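Local coordinates for protein putative transcriptional regulator (MarR/EmrR family) (Acinetobacter sp. ADP1, PDB 3NRV) that probably binds DNA as a dimeric winged helix-turn-helix transcriptional regulator of the MarR family, at residues Y83-G88 against N99-G104; Q34-G39 against E109-F114. All blocks are in the same frame, centred on the assembly; numbering follows the deposited sequence.

Interaction 1 (Y83-G88 against N99-G104)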
loop_
_atom_site.group_PDB
_atom_site.type_symbol
_atom_site.label_atom_id
_atom_site.label_comp_id
_atom_site.label_asym_id
_atom_site.label_seq_id
_atom_site.Cartn_x
_atom_site.Cartn_y
_atom_site.Cartn_z
ATOM N N TYR C 83 -0.634 21.370 -5.444
ATOM C CA TYR C 83 0.245 20.904 -4.364
ATOM C C TYR C 83 1.685 20.629 -4.784
ATOM O O TYR C 83 2.606 20.630 -3.949
ATOM C CB TYR C 83 -0.317 19.627 -3.740
ATOM C CG TYR C 83 -1.579 19.863 -2.939
ATOM C CD1 TYR C 83 -1.593 20.788 -1.906
ATOM C CD2 TYR C 83 -2.739 19.163 -3.206
ATOM C CE1 TYR C 83 -2.740 21.014 -1.159
ATOM C CE2 TYR C 83 -3.904 19.381 -2.450
ATOM C CZ TYR C 83 -3.885 20.307 -1.430
ATOM O OH TYR C 83 -5.006 20.549 -0.675
ATOM N N ILE C 84 1.871 20.318 -6.062
ATOM C CA ILE C 84 3.206 20.043 -6.583
ATOM C C ILE C 84 3.418 20.815 -7.866
ATOM O O ILE C 84 2.471 21.301 -8.480
ATOM C CB ILE C 84 3.475 18.513 -6.828
ATOM C CG1 ILE C 84 2.648 17.969 -8.008
ATOM C CG2 ILE C 84 3.208 17.708 -5.573
ATOM C CD1 ILE C 84 3.345 18.132 -9.404
ATOM N N GLU C 85 4.675 20.936 -8.264
ATOM C CA GLU C 85 4.978 21.513 -9.565
ATOM C C GLU C 85 6.169 20.754 -10.137
ATOM O O GLU C 85 6.998 20.220 -9.388
ATOM C CB GLU C 85 5.324 23.003 -9.416
ATOM C CG GLU C 85 6.543 23.207 -8.541
ATOM C CD GLU C 85 6.797 24.674 -8.170
ATOM O OE1 GLU C 85 5.941 25.545 -8.461
ATOM O OE2 GLU C 85 7.864 24.945 -7.580
ATOM N N VAL C 86 6.238 20.686 -11.461
ATOM C CA VAL C 86 7.347 20.022 -12.124
ATOM C C VAL C 86 8.493 21.007 -12.195
ATOM O O VAL C 86 8.323 22.123 -12.654
ATOM C CB VAL C 86 6.984 19.566 -13.543
ATOM C CG1 VAL C 86 8.231 19.009 -14.253
ATOM C CG2 VAL C 86 5.881 18.519 -13.489
ATOM N N ASN C 87 9.651 20.599 -11.710
ATOM C CA ASN C 87 10.827 21.450 -11.756
ATOM C C ASN C 87 11.741 20.937 -12.859
ATOM O O ASN C 87 12.321 19.865 -12.740
ATOM C CB ASN C 87 11.550 21.436 -10.412
ATOM C CG ASN C 87 12.740 22.372 -10.383
ATOM O OD1 ASN C 87 13.199 22.845 -11.426
ATOM N ND2 ASN C 87 13.254 22.644 -9.182
ATOM N N GLY C 88 11.841 21.706 -13.937
ATOM C CA GLY C 88 12.574 21.269 -15.113
ATOM C C GLY C 88 14.078 21.254 -14.942
ATOM O O GLY C 88 14.774 20.494 -15.619
ATOM N N ASN C 99 8.477 18.822 -7.261
ATOM C CA ASN C 99 8.602 19.526 -5.978
ATOM C C ASN C 99 7.246 19.934 -5.404
ATOM O O ASN C 99 6.324 20.262 -6.145
ATOM C CB ASN C 99 9.412 20.820 -6.123
ATOM C CG ASN C 99 10.821 20.599 -6.631
ATOM O OD1 ASN C 99 11.465 19.593 -6.344
ATOM N ND2 ASN C 99 11.316 21.569 -7.374
ATOM N N LEU C 100 7.151 19.970 -4.078
ATOM C CA LEU C 100 5.978 20.556 -3.425
ATOM C C LEU C 100 5.913 22.050 -3.739
ATOM O O LEU C 100 6.939 22.714 -3.798
ATOM C CB LEU C 100 6.071 20.375 -1.906
ATOM C CG LEU C 100 6.021 18.934 -1.395
ATOM C CD1 LEU C 100 6.349 18.867 0.087
ATOM C CD2 LEU C 100 4.643 18.356 -1.678
ATOM N N THR C 101 4.725 22.581 -3.963
ATOM C CA THR C 101 4.583 24.034 -4.013
ATOM C C THR C 101 4.601 24.535 -2.561
ATOM O O THR C 101 4.705 23.733 -1.622
ATOM C CB THR C 101 3.261 24.424 -4.623
ATOM O OG1 THR C 101 2.214 23.794 -3.872
ATOM C CG2 THR C 101 3.184 23.983 -6.110
ATOM N N GLU C 102 4.497 25.846 -2.364
ATOM C CA GLU C 102 4.368 26.367 -1.004
ATOM C C GLU C 102 3.123 25.785 -0.316
ATOM O O GLU C 102 3.164 25.440 0.860
ATOM C CB GLU C 102 4.324 27.902 -0.982
ATOM C CG GLU C 102 4.555 28.494 0.414
ATOM C CD GLU C 102 4.444 30.021 0.452
ATOM O OE1 GLU C 102 5.115 30.650 1.306
ATOM O OE2 GLU C 102 3.687 30.592 -0.369
HETATM N N MSE C 103 2.023 25.660 -1.052
HETATM C CA MSE C 103 0.824 25.042 -0.480
HETATM C C MSE C 103 1.016 23.559 -0.152
HETATM O O MSE C 103 0.499 23.071 0.850
HETATM C CB MSE C 103 -0.406 25.232 -1.371
HETATM C CG MSE C 103 -1.681 24.683 -0.733
HETATM SE SE MSE C 103 -3.361 25.253 -1.592
HETATM C CE MSE C 103 -2.614 26.343 -3.007
ATOM N N GLY C 104 1.756 22.832 -0.986
ATOM C CA GLY C 104 2.032 21.442 -0.679
ATOM C C GLY C 104 2.908 21.311 0.561
ATOM O O GLY C 104 2.738 20.392 1.358
#

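Interaction 2 (Q34-G39 against E109-F114)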
loop_
_atom_site.group_PDB
_atom_site.type_symbol
_atom_site.label_atom_id
_atom_site.label_comp_id
_atom_site.label_asym_id
_atom_site.label_seq_id
_atom_site.Cartn_x
_atom_site.Cartn_y
_atom_site.Cartn_z
ATOM N N GLN C 34 -11.272 12.837 4.608
ATOM C CA GLN C 34 -12.190 13.590 5.463
ATOM C C GLN C 34 -11.501 14.731 6.193
ATOM O O GLN C 34 -12.113 15.766 6.462
ATOM C CB GLN C 34 -12.872 12.656 6.469
ATOM C CG GLN C 34 -13.892 11.737 5.801
ATOM C CD GLN C 34 -14.694 10.918 6.794
ATOM O OE1 GLN C 34 -14.304 10.766 7.953
ATOM N NE2 GLN C 34 -15.823 10.372 6.336
ATOM N N LYS C 35 -10.228 14.545 6.522
ATOM C CA LYS C 35 -9.525 15.527 7.315
ATOM C C LYS C 35 -8.811 16.577 6.468
ATOM O O LYS C 35 -8.722 17.739 6.868
ATOM C CB LYS C 35 -8.541 14.836 8.248
ATOM C CG LYS C 35 -8.013 15.713 9.342
ATOM C CD LYS C 35 -7.602 14.872 10.532
ATOM C CE LYS C 35 -7.643 15.674 11.828
ATOM N NZ LYS C 35 -9.036 16.066 12.212
ATOM N N PHE C 36 -8.316 16.185 5.296
ATOM C CA PHE C 36 -7.406 17.049 4.540
ATOM C C PHE C 36 -7.799 17.184 3.105
ATOM O O PHE C 36 -7.154 17.904 2.353
ATOM C CB PHE C 36 -5.939 16.551 4.632
ATOM C CG PHE C 36 -5.371 16.691 5.998
ATOM C CD1 PHE C 36 -5.038 17.944 6.486
ATOM C CD2 PHE C 36 -5.234 15.595 6.825
ATOM C CE1 PHE C 36 -4.559 18.096 7.759
ATOM C CE2 PHE C 36 -4.767 15.739 8.105
ATOM C CZ PHE C 36 -4.421 16.998 8.576
ATOM N N GLY C 37 -8.836 16.466 2.705
ATOM C CA GLY C 37 -9.286 16.536 1.332
ATOM C C GLY C 37 -8.362 15.912 0.299
ATOM O O GLY C 37 -8.449 16.251 -0.874
ATOM N N ILE C 38 -7.480 15.002 0.718
ATOM C CA ILE C 38 -6.632 14.282 -0.243
ATOM C C ILE C 38 -6.734 12.786 0.032
ATOM O O ILE C 38 -7.077 12.388 1.134
ATOM C CB ILE C 38 -5.150 14.709 -0.113
ATOM C CG1 ILE C 38 -4.685 14.543 1.338
ATOM C CG2 ILE C 38 -4.971 16.150 -0.539
ATOM C CD1 ILE C 38 -3.184 14.670 1.529
ATOM N N GLY C 39 -6.446 11.958 -0.959
ATOM C CA GLY C 39 -6.439 10.516 -0.753
ATOM C C GLY C 39 -5.153 10.029 -0.104
ATOM O O GLY C 39 -4.186 10.790 0.045
ATOM N N GLU C 109 3.109 20.135 6.397
ATOM C CA GLU C 109 3.305 20.661 7.737
ATOM C C GLU C 109 2.108 20.294 8.609
ATOM O O GLU C 109 2.279 19.745 9.688
ATOM C CB GLU C 109 3.477 22.183 7.665
ATOM C CG GLU C 109 3.677 22.883 9.010
ATOM C CD GLU C 109 3.729 24.411 8.866
ATOM O OE1 GLU C 109 3.693 24.924 7.717
ATOM O OE2 GLU C 109 3.801 25.101 9.903
ATOM N N VAL C 110 0.895 20.564 8.133
ATOM C CA VAL C 110 -0.282 20.254 8.939
ATOM C C VAL C 110 -0.685 18.768 8.962
ATOM O O VAL C 110 -1.165 18.282 9.983
ATOM C CB VAL C 110 -1.507 21.178 8.613
ATOM C CG1 VAL C 110 -1.136 22.656 8.810
ATOM C CG2 VAL C 110 -2.045 20.928 7.203
ATOM N N ALA C 111 -0.510 18.044 7.859
ATOM C CA ALA C 111 -0.960 16.646 7.815
ATOM C C ALA C 111 0.044 15.685 8.451
ATOM O O ALA C 111 -0.322 14.572 8.836
ATOM C CB ALA C 111 -1.270 16.204 6.381
ATOM N N SER C 112 1.307 16.096 8.557
ATOM C CA SER C 112 2.315 15.189 9.106
ATOM C C SER C 112 2.022 14.875 10.579
ATOM O O SER C 112 2.265 13.765 11.040
ATOM C CB SER C 112 3.737 15.732 8.904
ATOM O OG SER C 112 3.880 17.023 9.452
ATOM N N ASP C 113 1.452 15.831 11.309
ATOM C CA ASP C 113 1.069 15.574 12.702
ATOM C C ASP C 113 0.056 14.433 12.818
ATOM O O ASP C 113 0.130 13.598 13.718
ATOM C CB ASP C 113 0.471 16.829 13.317
ATOM C CG ASP C 113 1.399 18.012 13.220
ATOM O OD1 ASP C 113 2.590 17.841 13.538
ATOM O OD2 ASP C 113 0.943 19.103 12.822
ATOM N N PHE C 114 -0.887 14.422 11.893
ATOM C CA PHE C 114 -1.902 13.392 11.815
ATOM C C PHE C 114 -1.270 12.038 11.457
ATOM O O PHE C 114 -1.611 11.017 12.050
ATOM C CB PHE C 114 -2.925 13.834 10.783
ATOM C CG PHE C 114 -4.113 12.923 10.636
ATOM C CD1 PHE C 114 -5.054 12.803 11.649
ATOM C CD2 PHE C 114 -4.326 12.243 9.449
ATOM C CE1 PHE C 114 -6.180 11.989 11.487
ATOM C CE2 PHE C 114 -5.456 11.433 9.279
ATOM C CZ PHE C 114 -6.380 11.308 10.304
#

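Interaction 1 (Y83-G88 against N99-G104)
Tyr-83 O is approached by one N-H and two CA-H groups. Thr-101 N donates a hydrogen bond to Tyr-83 O at 2.9 Å. This donor lies well above the carbonyl plane, 50° out of it. The CA-H groups are those of Leu-100 and Gly-104, with Gly-104 CA 3.4 Å from Tyr-83 O. The carbonyl of Tyr-83 thus sits against the turn where strand 97-100 passes into helix 102-122.

Two residues on, Glu-85 and Asn-99 form an antiparallel hydrogen-bonded pair. Glu-85 N reaches Asn-99 O at 2.8 Å, and Asn-99 N returns to Glu-85 O at 2.9 Å. Asn-87 extends the pairing through backbone bonds to Ala-97.

Thr-101 is the N-cap of helix 102-122. Its OG1 lies between the backbone N and the carbonyl carbon (chi1 56°), where Thr-101 OG1 accepts from Gly-104 N at 3.1 Å. It is also hydrogen-bonded to Lys-82 O. Thr-101 CG2, anti to the carbonyl carbon, packs on the Ile-84 backbone, 3.6 Å from Ile-84 C.

The Tyr-83 ring has Gly-104 CA at its edge. Selenomethionine Met-103 crosses it obliquely, with Met-103 CG 3.8 Å from Tyr-83 CE1. Met-103 SE makes an oblique Met-aromatic contact, 5.2 Å from the Tyr-83 ring centroid. Beyond CB the side chains of Ile-84 and Leu-100 diverge; both touch Leu-49 of helix 40-51.

One threonine therefore serves two structures. Its backbone N bonds to Tyr-83 O just beyond the paired strands, and its hydroxyl caps the helix, so one residue ties the hairpin to the helix start.

Interaction 2 (Q34-G39 against E109-F114)
The Phe-36 ring packs on Ala-111 of helix 102-122. Ala-111 CB lies almost straight over the Phe-36 ring centre, 3.8 Å from the centroid, as a CH-pi contact. Ala-111 CA comes over the same ring, 3.6 Å from Phe-36 CZ. On one flank, Phe-36 CE1 meets the Val-110 methyl CG2 at 3.8 Å.

The edge of Phe-36 also points toward the face of Phe-114. The Phe-36 and Phe-114 rings form an offset edge-to-face pair, with centroids 5.7 Å apart and planes at 63°. Phe-36 CE2 lies 3.8 Å from Phe-114 CG. The aliphatic part of Lys-35 lies over a face of Phe-114. Lys-35 CD is 3.6 Å from the centroid of the Phe-114 ring, offset toward the rim. No hydrogen bond crosses between the segments.

Torsions place the second ring. In Phe-114, CG is anti to the backbone N (chi1 -176°), which carries the ring out from helix 102-122 toward Lys-35 and Phe-36. Tyr-32, one turn back in helix 13-36, adds another edge-to-face ring contact to Phe-114. Leu-107 touches both Phe-36 and Ile-38, and Trp-43 of helix 40-51 packs on Ala-111. After Phe-36 the chain turns through Gly-37, which has positive phi.

On the second subunit, Lys-6 makes a salt bridge with Asp-113 OD1. The contact is apolar helix packing: the C-terminal part of helix 13-36 rests on helix 102-122, in a MarR-type fold whose long helices join the DNA-binding domain to the dimer interface.

In the fold
Both contacts use helix 102-122. Interaction 1 holds its first turn to the hairpin, and interaction 2 packs against it about two turns later. Their centres are about 17 Å apart, yet they touch: Tyr-83 CE2 lies 3.9 Å from Ile-38 CG2. Leu-107 also bridges them, since it contacts Tyr-83, Phe-36 and Ile-38. In sequence, interaction 1 falls between the two halves of interaction 2. The hairpin is the wing expected of a winged helix-turn-helix, probably near DNA. A sulfate, probably from crystallisation, has its nearest atom about 3 Å from the Asn-99 side chain. Interaction 2 lies near the second subunit, whereas no other chain of the assembly touches interaction 1.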